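Local coordinates for protein acyltransferase (Actinoplanes teichomyceticus, PDB 4Q38) that probably transfers a long fatty acyl chain from acyl-CoA to the glucosamine of teicoplanin-type glycopeptide antibiotics, binding coenzyme A and a decanoylated glucosamine, at residues 155-163 against 173-181; 89-98 against 125-136. All blocks are in the same frame, centred on the assembly; numbering follows the deposited sequence.

Contact 1 (155-163 against 173-181). With TEC (2-amino-6-O-decanoyl-2-deoxy-beta-D-glucopyranose), chain E.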
loop_
_atom_site.group_PDB
_atom_site.type_symbol
_atom_site.label_atom_id
_atom_site.label_comp_id
_atom_site.label_asym_id
_atom_site.label_seq_id
_atom_site.Cartn_x
_atom_site.Cartn_y
_atom_site.Cartn_z
ATOM N N LEU A 155 -7.914 -2.535 -6.760
ATOM C CA LEU A 155 -8.483 -2.116 -5.484
ATOM C C LEU A 155 -8.563 -3.224 -4.429
ATOM O O LEU A 155 -8.702 -2.919 -3.247
ATOM C CB LEU A 155 -9.865 -1.454 -5.701
ATOM C CG LEU A 155 -9.848 -0.172 -6.550
ATOM C CD1 LEU A 155 -11.260 0.359 -6.780
ATOM C CD2 LEU A 155 -8.969 0.912 -5.929
ATOM N N THR A 156 -8.483 -4.493 -4.856
ATOM C CA THR A 156 -8.515 -5.644 -3.934
ATOM C C THR A 156 -7.355 -5.702 -2.955
ATOM O O THR A 156 -7.433 -6.447 -1.974
ATOM C CB THR A 156 -8.529 -7.020 -4.651
ATOM O OG1 THR A 156 -7.312 -7.197 -5.394
ATOM C CG2 THR A 156 -9.747 -7.176 -5.561
ATOM N N GLN A 157 -6.277 -4.943 -3.185
ATOM C CA GLN A 157 -5.231 -4.925 -2.161
ATOM C C GLN A 157 -5.750 -4.410 -0.813
ATOM O O GLN A 157 -5.129 -4.660 0.216
ATOM C CB GLN A 157 -3.931 -4.196 -2.561
ATOM C CG GLN A 157 -2.777 -4.642 -1.644
ATOM C CD GLN A 157 -1.393 -4.159 -2.039
ATOM O OE1 GLN A 157 -0.375 -4.827 -1.755
ATOM N NE2 GLN A 157 -1.329 -3.009 -2.661
ATOM N N LEU A 158 -6.891 -3.714 -0.806
ATOM C CA LEU A 158 -7.484 -3.315 0.474
ATOM C C LEU A 158 -7.670 -4.527 1.377
ATOM O O LEU A 158 -7.298 -4.503 2.548
ATOM C CB LEU A 158 -8.828 -2.589 0.284
ATOM C CG LEU A 158 -9.540 -2.232 1.598
ATOM C CD1 LEU A 158 -8.738 -1.226 2.429
ATOM C CD2 LEU A 158 -10.952 -1.719 1.327
ATOM N N GLY A 159 -8.242 -5.593 0.825
ATOM C CA GLY A 159 -8.471 -6.811 1.604
ATOM C C GLY A 159 -7.188 -7.407 2.155
ATOM O O GLY A 159 -7.130 -7.818 3.307
ATOM N N GLU A 160 -6.153 -7.449 1.322
ATOM C CA GLU A 160 -4.836 -7.951 1.721
ATOM C C GLU A 160 -4.293 -7.154 2.905
ATOM O O GLU A 160 -3.788 -7.716 3.871
ATOM C CB GLU A 160 -3.877 -7.856 0.522
ATOM C CG GLU A 160 -2.414 -8.198 0.825
ATOM C CD GLU A 160 -1.503 -8.005 -0.378
ATOM O OE1 GLU A 160 -1.852 -8.499 -1.466
ATOM O OE2 GLU A 160 -0.425 -7.370 -0.240
ATOM N N LEU A 161 -4.416 -5.833 2.828
ATOM C CA LEU A 161 -3.847 -4.954 3.854
ATOM C C LEU A 161 -4.657 -5.033 5.146
ATOM O O LEU A 161 -4.098 -4.957 6.235
ATOM C CB LEU A 161 -3.768 -3.515 3.340
ATOM C CG LEU A 161 -2.836 -3.284 2.131
ATOM C CD1 LEU A 161 -3.156 -1.954 1.460
ATOM C CD2 LEU A 161 -1.361 -3.332 2.543
ATOM N N VAL A 162 -5.974 -5.200 5.019
ATOM C CA VAL A 162 -6.812 -5.476 6.187
ATOM C C VAL A 162 -6.361 -6.795 6.860
ATOM O O VAL A 162 -6.113 -6.828 8.068
ATOM C CB VAL A 162 -8.306 -5.496 5.805
ATOM C CG1 VAL A 162 -9.163 -5.900 6.996
ATOM C CG2 VAL A 162 -8.728 -4.122 5.305
ATOM N N ALA A 163 -6.234 -7.863 6.069
ATOM C CA ALA A 163 -5.772 -9.172 6.580
ATOM C C ALA A 163 -4.406 -9.079 7.256
ATOM O O ALA A 163 -4.194 -9.662 8.326
ATOM C CB ALA A 163 -5.740 -10.208 5.466
ATOM N N GLY A 173 -8.163 -3.834 11.583
ATOM C CA GLY A 173 -7.622 -2.505 11.301
ATOM C C GLY A 173 -7.013 -2.457 9.908
ATOM O O GLY A 173 -7.065 -3.443 9.164
ATOM N N MET A 174 -6.463 -1.304 9.555
ATOM C CA MET A 174 -5.740 -1.135 8.288
ATOM C C MET A 174 -4.927 0.138 8.458
ATOM O O MET A 174 -5.464 1.247 8.380
ATOM C CB MET A 174 -6.705 -1.044 7.088
ATOM C CG MET A 174 -6.093 -1.412 5.733
ATOM S SD MET A 174 -4.835 -0.247 5.141
ATOM C CE MET A 174 -5.836 1.190 4.777
ATOM N N ASN A 175 -3.632 -0.029 8.721
ATOM C CA ASN A 175 -2.764 1.107 8.978
ATOM C C ASN A 175 -1.712 1.364 7.876
ATOM O O ASN A 175 -0.672 1.964 8.138
ATOM C CB ASN A 175 -2.103 0.986 10.362
ATOM C CG ASN A 175 -1.082 -0.136 10.426
ATOM O OD1 ASN A 175 -1.199 -1.128 9.727
ATOM N ND2 ASN A 175 -0.080 0.023 11.275
ATOM N N MET A 176 -2.012 0.922 6.660
ATOM C CA MET A 176 -1.184 1.186 5.479
ATOM C C MET A 176 -1.843 2.229 4.562
ATOM O O MET A 176 -1.733 2.154 3.335
ATOM C CB MET A 176 -0.922 -0.123 4.715
ATOM C CG MET A 176 0.031 -1.092 5.411
ATOM S SD MET A 176 1.698 -0.406 5.516
ATOM C CE MET A 176 2.190 -0.485 3.800
ATOM N N GLN A 177 -2.514 3.211 5.168
ATOM C CA GLN A 177 -3.213 4.258 4.422
ATOM C C GLN A 177 -2.325 5.105 3.501
ATOM O O GLN A 177 -2.824 5.648 2.523
ATOM C CB GLN A 177 -4.037 5.176 5.344
ATOM C CG GLN A 177 -3.235 5.998 6.350
ATOM C CD GLN A 177 -2.888 5.233 7.612
ATOM O OE1 GLN A 177 -3.099 4.024 7.701
ATOM N NE2 GLN A 177 -2.361 5.937 8.599
ATOM N N TRP A 178 -1.035 5.233 3.819
ATOM C CA TRP A 178 -0.126 5.961 2.925
ATOM C C TRP A 178 -0.058 5.259 1.592
ATOM O O TRP A 178 -0.055 5.903 0.546
ATOM C CB TRP A 178 1.268 6.142 3.537
ATOM C CG TRP A 178 2.123 4.901 3.541
ATOM C CD1 TRP A 178 2.264 3.959 4.564
ATOM C CD2 TRP A 178 2.988 4.415 2.451
ATOM N NE1 TRP A 178 3.139 2.960 4.191
ATOM C CE2 TRP A 178 3.610 3.178 2.939
ATOM C CE3 TRP A 178 3.306 4.875 1.170
ATOM C CZ2 TRP A 178 4.497 2.444 2.160
ATOM C CZ3 TRP A 178 4.207 4.131 0.394
ATOM C CH2 TRP A 178 4.784 2.943 0.878
ATOM N N TRP A 179 -0.038 3.929 1.634
ATOM C CA TRP A 179 0.073 3.107 0.427
ATOM C C TRP A 179 -1.202 3.077 -0.374
ATOM O O TRP A 179 -1.159 3.162 -1.605
ATOM C CB TRP A 179 0.560 1.703 0.776
ATOM C CG TRP A 179 0.726 0.784 -0.404
ATOM C CD1 TRP A 179 0.128 -0.458 -0.603
ATOM C CD2 TRP A 179 1.556 1.002 -1.593
ATOM N NE1 TRP A 179 0.513 -1.002 -1.799
ATOM C CE2 TRP A 179 1.372 -0.182 -2.442
ATOM C CE3 TRP A 179 2.401 2.025 -2.027
ATOM C CZ2 TRP A 179 2.018 -0.321 -3.669
ATOM C CZ3 TRP A 179 3.044 1.875 -3.270
ATOM C CH2 TRP A 179 2.854 0.728 -4.066
ATOM N N THR A 180 -2.350 2.981 0.298
ATOM C CA THR A 180 -3.629 2.999 -0.437
ATOM C C THR A 180 -3.931 4.339 -1.125
ATOM O O THR A 180 -4.809 4.379 -1.977
ATOM C CB THR A 180 -4.846 2.551 0.413
ATOM O OG1 THR A 180 -4.862 3.287 1.627
ATOM C CG2 THR A 180 -4.771 1.040 0.739
ATOM N N THR A 181 -3.197 5.415 -0.805
ATOM C CA THR A 181 -3.365 6.666 -1.565
ATOM C C THR A 181 -2.971 6.472 -3.025
ATOM O O THR A 181 -3.442 7.205 -3.885
ATOM C CB THR A 181 -2.557 7.891 -1.022
ATOM O OG1 THR A 181 -1.146 7.669 -1.158
ATOM C CG2 THR A 181 -2.900 8.218 0.429
HETATM C CAV TEC E . 13.229 -10.150 -7.953
HETATM C CAU TEC E . 11.839 -9.752 -8.393
HETATM C CAT TEC E . 11.733 -8.292 -8.747
HETATM C CAS TEC E . 12.433 -7.417 -7.745
HETATM C CAR TEC E . 11.835 -6.042 -7.779
HETATM C CAQ TEC E . 11.047 -5.870 -6.532
HETATM C CAP TEC E . 10.407 -4.530 -6.417
HETATM C CAO TEC E . 9.346 -4.671 -5.379
HETATM C CAN TEC E . 9.084 -3.388 -4.695
HETATM C CAM TEC E . 7.841 -3.456 -3.847
HETATM O OAW TEC E . 7.124 -4.426 -3.859
HETATM O O6 TEC E . 7.707 -2.411 -3.011
HETATM C C6 TEC E . 6.495 -1.687 -2.946
HETATM C C5 TEC E . 5.812 -1.817 -1.561
HETATM O O5 TEC E . 5.431 -0.581 -1.036
HETATM C C1 TEC E . 5.266 -0.959 0.359
HETATM O O1 TEC E . 5.518 -0.080 1.286
HETATM C C2 TEC E . 3.873 -1.503 0.509
HETATM N N2 TEC E . 3.685 -1.877 1.901
HETATM C C3 TEC E . 3.961 -2.722 -0.282
HETATM O O3 TEC E . 2.668 -2.976 -0.396
HETATM C C4 TEC E . 4.544 -2.570 -1.662
HETATM O O4 TEC E . 4.869 -3.751 -2.097
HETATM O O HOH W 1 -2.668 -2.665 7.286
HETATM O O HOH W 2 -7.917 -6.311 10.077
#
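Val162 and Met174 bring the two backbones closest, CA to CA 4.9 Å, while helix 157-163 and helix 177-181 run almost antiparallel (172°) with axes 11.2 Å apart at their closest. Leu161 is the side chain that fills the space between them, and its two branches divide the work. CD1 presses on CG2 of Thr180 at 3.5 Å, tight for two carbons, and also reaches the Trp179 ring at its edge; CD2 lies against CB and CG of Met176. Its CG stands anti to the carbonyl carbon (chi1 -64°), which turns the fork toward the second helix. Met174, a flexible chain bent at chi2 and chi3, lays CG 3.8 Å from Val162 CG2 and brings SD within 3.9 Å of Leu161 CB. Gly173, whose fully extended backbone suits glycine, brings its carbonyl O close to Val162 CA. Two waters tie the first helix to the loop 173-175: one donates to Leu161 O and accepts from Asn175 N, the other lies between Val162 O and Gly173 N, accepting from the latter. Gln157 CD lies at the edge of the Trp179 ring, in its plane, while TEC O3 sits 3.2 Å above one ring face, offset toward the rim. Leu161 CD1 and Gln157 thus border the edge of a tryptophan whose broad, flat face is suited to lie against a sugar, here the bound 6-O-decanoyl glucosamine.

Contact 2 (89-98 against 125-136)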
loop_
_atom_site.group_PDB
_atom_site.type_symbol
_atom_site.label_atom_id
_atom_site.label_comp_id
_atom_site.label_asym_id
_atom_site.label_seq_id
_atom_site.Cartn_x
_atom_site.Cartn_y
_atom_site.Cartn_z
ATOM N N LEU A 89 -12.954 14.482 10.067
ATOM C CA LEU A 89 -11.674 14.004 9.536
ATOM C C LEU A 89 -11.831 13.100 8.309
ATOM O O LEU A 89 -11.037 13.178 7.374
ATOM C CB LEU A 89 -10.910 13.271 10.632
ATOM C CG LEU A 89 -9.457 12.924 10.328
ATOM C CD1 LEU A 89 -8.635 14.193 10.160
ATOM C CD2 LEU A 89 -8.901 12.053 11.435
ATOM N N LEU A 90 -12.851 12.251 8.324
ATOM C CA LEU A 90 -13.162 11.375 7.200
ATOM C C LEU A 90 -13.467 12.151 5.916
ATOM O O LEU A 90 -12.982 11.793 4.846
ATOM C CB LEU A 90 -14.337 10.458 7.552
ATOM C CG LEU A 90 -14.968 9.618 6.442
ATOM C CD1 LEU A 90 -14.005 8.549 5.937
ATOM C CD2 LEU A 90 -16.266 8.997 6.948
ATOM N N GLU A 91 -14.272 13.205 6.031
ATOM C CA GLU A 91 -14.626 14.052 4.893
ATOM C C GLU A 91 -13.409 14.725 4.278
ATOM O O GLU A 91 -13.230 14.707 3.061
ATOM C CB GLU A 91 -15.599 15.154 5.325
ATOM C CG GLU A 91 -16.990 14.675 5.680
ATOM C CD GLU A 91 -17.922 15.833 5.968
ATOM O OE1 GLU A 91 -17.617 16.646 6.870
ATOM O OE2 GLU A 91 -18.961 15.920 5.289
ATOM N N ARG A 92 -12.595 15.337 5.134
ATOM C CA ARG A 92 -11.431 16.111 4.702
ATOM C C ARG A 92 -10.274 15.235 4.213
ATOM O O ARG A 92 -9.567 15.617 3.291
ATOM C CB ARG A 92 -10.972 17.063 5.806
ATOM C CG ARG A 92 -11.865 18.291 5.892
ATOM C CD ARG A 92 -12.059 18.800 7.306
ATOM N NE ARG A 92 -13.155 19.778 7.342
ATOM C CZ ARG A 92 -14.445 19.471 7.478
ATOM N NH1 ARG A 92 -14.829 18.209 7.623
ATOM N NH2 ARG A 92 -15.364 20.437 7.479
ATOM N N THR A 93 -10.104 14.071 4.828
ATOM C CA THR A 93 -9.070 13.116 4.408
ATOM C C THR A 93 -9.418 12.579 3.023
ATOM O O THR A 93 -8.554 12.479 2.140
ATOM C CB THR A 93 -8.920 11.970 5.431
ATOM O OG1 THR A 93 -8.511 12.520 6.682
ATOM C CG2 THR A 93 -7.866 10.948 4.985
ATOM N N HIS A 94 -10.691 12.245 2.834
ATOM C CA HIS A 94 -11.189 11.887 1.515
ATOM C C HIS A 94 -10.867 12.973 0.517
ATOM O O HIS A 94 -10.343 12.699 -0.565
ATOM C CB HIS A 94 -12.683 11.624 1.553
ATOM C CG HIS A 94 -13.334 11.651 0.192
ATOM N ND1 HIS A 94 -13.289 10.606 -0.655
ATOM C CD2 HIS A 94 -14.050 12.657 -0.460
ATOM C CE1 HIS A 94 -13.941 10.923 -1.792
ATOM N NE2 HIS A 94 -14.410 12.176 -1.670
ATOM N N HIS A 95 -11.182 14.214 0.880
ATOM C CA HIS A 95 -10.930 15.374 0.018
ATOM C C HIS A 95 -9.457 15.553 -0.286
ATOM O O HIS A 95 -9.088 15.796 -1.431
ATOM C CB HIS A 95 -11.526 16.633 0.648
ATOM C CG HIS A 95 -11.625 17.815 -0.291
ATOM N ND1 HIS A 95 -11.934 19.059 0.144
ATOM C CD2 HIS A 95 -11.442 17.915 -1.675
ATOM C CE1 HIS A 95 -11.948 19.909 -0.908
ATOM N NE2 HIS A 95 -11.641 19.210 -2.015
ATOM N N ALA A 96 -8.612 15.407 0.733
ATOM C CA ALA A 96 -7.164 15.546 0.578
ATOM C C ALA A 96 -6.563 14.509 -0.371
ATOM O O ALA A 96 -5.490 14.730 -0.933
ATOM C CB ALA A 96 -6.470 15.496 1.933
ATOM N N ILE A 97 -7.253 13.382 -0.540
ATOM C CA ILE A 97 -6.834 12.353 -1.501
ATOM C C ILE A 97 -7.339 12.638 -2.922
ATOM O O ILE A 97 -6.541 12.670 -3.874
ATOM C CB ILE A 97 -7.224 10.929 -1.030
ATOM C CG1 ILE A 97 -6.495 10.593 0.281
ATOM C CG2 ILE A 97 -6.885 9.889 -2.111
ATOM C CD1 ILE A 97 -6.976 9.324 0.958
ATOM N N VAL A 98 -8.645 12.868 -3.073
ATOM C CA VAL A 98 -9.231 13.053 -4.414
ATOM C C VAL A 98 -8.765 14.329 -5.127
ATOM O O VAL A 98 -8.813 14.401 -6.357
ATOM C CB VAL A 98 -10.771 12.979 -4.428
ATOM C CG1 VAL A 98 -11.236 11.587 -4.025
ATOM C CG2 VAL A 98 -11.391 14.052 -3.534
ATOM N N PHE A 125 -10.770 3.346 10.490
ATOM C CA PHE A 125 -10.936 4.678 9.894
ATOM C C PHE A 125 -10.574 4.731 8.406
ATOM O O PHE A 125 -11.339 5.214 7.585
ATOM C CB PHE A 125 -10.139 5.740 10.668
ATOM C CG PHE A 125 -10.252 7.126 10.083
ATOM C CD1 PHE A 125 -11.390 7.909 10.315
ATOM C CD2 PHE A 125 -9.232 7.649 9.289
ATOM C CE1 PHE A 125 -11.502 9.180 9.763
ATOM C CE2 PHE A 125 -9.336 8.922 8.737
ATOM C CZ PHE A 125 -10.473 9.692 8.981
ATOM N N HIS A 126 -9.393 4.241 8.071
ATOM C CA HIS A 126 -8.892 4.344 6.698
ATOM C C HIS A 126 -9.526 3.373 5.751
ATOM O O HIS A 126 -9.462 3.542 4.530
ATOM C CB HIS A 126 -7.373 4.243 6.711
ATOM C CG HIS A 126 -6.732 5.424 7.381
ATOM N ND1 HIS A 126 -6.766 6.658 6.841
ATOM C CD2 HIS A 126 -6.075 5.543 8.604
ATOM C CE1 HIS A 126 -6.150 7.525 7.674
ATOM N NE2 HIS A 126 -5.722 6.843 8.745
ATOM N N VAL A 127 -10.166 2.345 6.292
ATOM C CA VAL A 127 -11.054 1.525 5.469
ATOM C C VAL A 127 -12.271 2.354 5.026
ATOM O O VAL A 127 -12.696 2.281 3.853
ATOM C CB VAL A 127 -11.498 0.249 6.213
ATOM C CG1 VAL A 127 -12.469 -0.563 5.363
ATOM C CG2 VAL A 127 -10.287 -0.591 6.585
ATOM N N TYR A 128 -12.832 3.144 5.951
ATOM C CA TYR A 128 -13.965 4.028 5.604
ATOM C C TYR A 128 -13.542 5.087 4.589
ATOM O O TYR A 128 -14.284 5.391 3.659
ATOM C CB TYR A 128 -14.587 4.687 6.851
ATOM C CG TYR A 128 -15.088 3.669 7.844
ATOM C CD1 TYR A 128 -16.064 2.736 7.479
ATOM C CD2 TYR A 128 -14.555 3.601 9.123
ATOM C CE1 TYR A 128 -16.501 1.774 8.372
ATOM C CE2 TYR A 128 -14.982 2.640 10.029
ATOM C CZ TYR A 128 -15.953 1.734 9.643
ATOM O OH TYR A 128 -16.379 0.778 10.522
ATOM N N VAL A 129 -12.344 5.640 4.778
ATOM C CA VAL A 129 -11.755 6.530 3.772
ATOM C C VAL A 129 -11.730 5.840 2.415
ATOM O O VAL A 129 -12.175 6.422 1.422
ATOM C CB VAL A 129 -10.324 6.986 4.130
ATOM C CG1 VAL A 129 -9.736 7.822 2.992
ATOM C CG2 VAL A 129 -10.319 7.814 5.402
ATOM N N PHE A 130 -11.227 4.600 2.383
ATOM C CA PHE A 130 -11.102 3.858 1.131
ATOM C C PHE A 130 -12.489 3.652 0.501
ATOM O O PHE A 130 -12.687 3.956 -0.676
ATOM C CB PHE A 130 -10.404 2.506 1.375
ATOM C CG PHE A 130 -9.905 1.819 0.120
ATOM C CD1 PHE A 130 -10.787 1.183 -0.758
ATOM C CD2 PHE A 130 -8.536 1.766 -0.156
ATOM C CE1 PHE A 130 -10.318 0.536 -1.899
ATOM C CE2 PHE A 130 -8.063 1.125 -1.293
ATOM C CZ PHE A 130 -8.950 0.501 -2.161
ATOM N N LEU A 131 -13.439 3.150 1.297
ATOM C CA LEU A 131 -14.816 2.917 0.825
ATOM C C LEU A 131 -15.466 4.192 0.274
ATOM O O LEU A 131 -16.140 4.162 -0.753
ATOM C CB LEU A 131 -15.692 2.344 1.955
ATOM C CG LEU A 131 -15.317 0.960 2.494
ATOM C CD1 LEU A 131 -16.204 0.536 3.655
ATOM C CD2 LEU A 131 -15.338 -0.086 1.388
ATOM N N ALA A 132 -15.265 5.303 0.968
ATOM C CA ALA A 132 -15.861 6.570 0.566
ATOM C C ALA A 132 -15.244 7.092 -0.735
ATOM O O ALA A 132 -15.855 7.903 -1.440
ATOM C CB ALA A 132 -15.709 7.592 1.676
ATOM N N THR A 133 -14.041 6.611 -1.050
ATOM C CA THR A 133 -13.263 7.134 -2.178
ATOM C C THR A 133 -13.364 6.230 -3.407
ATOM O O THR A 133 -12.979 6.630 -4.508
ATOM C CB THR A 133 -11.791 7.364 -1.756
ATOM O OG1 THR A 133 -11.766 8.128 -0.544
ATOM C CG2 THR A 133 -10.988 8.098 -2.833
ATOM N N VAL A 134 -13.913 5.027 -3.231
ATOM C CA VAL A 134 -14.073 4.089 -4.340
ATOM C C VAL A 134 -14.826 4.707 -5.541
ATOM O O VAL A 134 -14.362 4.565 -6.682
ATOM C CB VAL A 134 -14.713 2.745 -3.899
ATOM C CG1 VAL A 134 -15.209 1.941 -5.095
ATOM C CG2 VAL A 134 -13.727 1.921 -3.080
ATOM N N PRO A 135 -15.979 5.388 -5.296
ATOM C CA PRO A 135 -16.696 5.944 -6.450
ATOM C C PRO A 135 -15.846 6.935 -7.248
ATOM O O PRO A 135 -15.816 6.862 -8.478
ATOM C CB PRO A 135 -17.904 6.650 -5.818
ATOM C CG PRO A 135 -18.126 5.938 -4.520
ATOM C CD PRO A 135 -16.733 5.581 -4.040
ATOM N N ALA A 136 -15.142 7.830 -6.559
ATOM C CA ALA A 136 -14.253 8.782 -7.230
ATOM C C ALA A 136 -13.167 8.096 -8.080
ATOM O O ALA A 136 -12.973 8.441 -9.252
ATOM C CB ALA A 136 -13.612 9.717 -6.213
#
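The Phe125 ring turns its edge to helix 89-98: Leu90 N lies in the ring plane, 3.6 Å from CZ, and Leu89 CG approaches CZ obliquely. Farther round the same rim, Phe125 CD2 stands over the centre of the His126 ring. The His94 imidazole carries Val98 CG2 over one face, 4.0 Å above the plane, and meets Thr133 at its edge. There ND1 donates to Thr133 OG1 over 2.9 Å in a nearly straight bond (165°), with the hydroxyl close to the ring plane. Thr133 OG1 in turn donates to Val129 O at 2.6 Å, so one hydroxyl accepts from the neighbouring helix and gives its proton to its own, which should fix its rotation and suits threonine to this buried place. Thr93 likewise spends its hydroxyl on Leu89 O and presents CG2 to Val129. That valine spreads its branches between neighbours, CG1 to Ile97 CD1 at 3.7 Å and CG2 to Leu90 CD1. Leu90 reaches CD1 over to the partner helix, against Val129 N and Tyr128 CB, a reach set by its chi1 of 170°. Farther on, Val98 CG1 meets the small Ala136 CB at 3.7 Å. The axes cross at -54°, 9.6 Å apart, with His94 and Val129 nearest at 5.8 Å between CA atoms: an oblique helix-helix packing within the all-helical part of the N-acyltransferase N-terminal domain, away from the ligand sites.

How the contacts relate
Both contacts belong to the N-acyltransferase N-terminal domain and lie in series along the chain, contact 2 closing before contact 1 opens; their centres are 13 Å apart. Helix 125-143 joins them. One side of it packs on helix 84-98, and another reaches the segments of contact 1: Phe130 touches Leu155 and Leu158, Val127 meets Met174, and His126 lies against Gln177. The helices thus pack in succession, from contact 2, centred about 15 Å from the centre of the chain, inward to contact 1, whose centre is about 6 Å from it. Only contact 1 borders the acyl-sugar pocket, which the GNAT-like C-terminal domain completes with the coenzyme A site; contact 2 packs helices on the side away from that pocket.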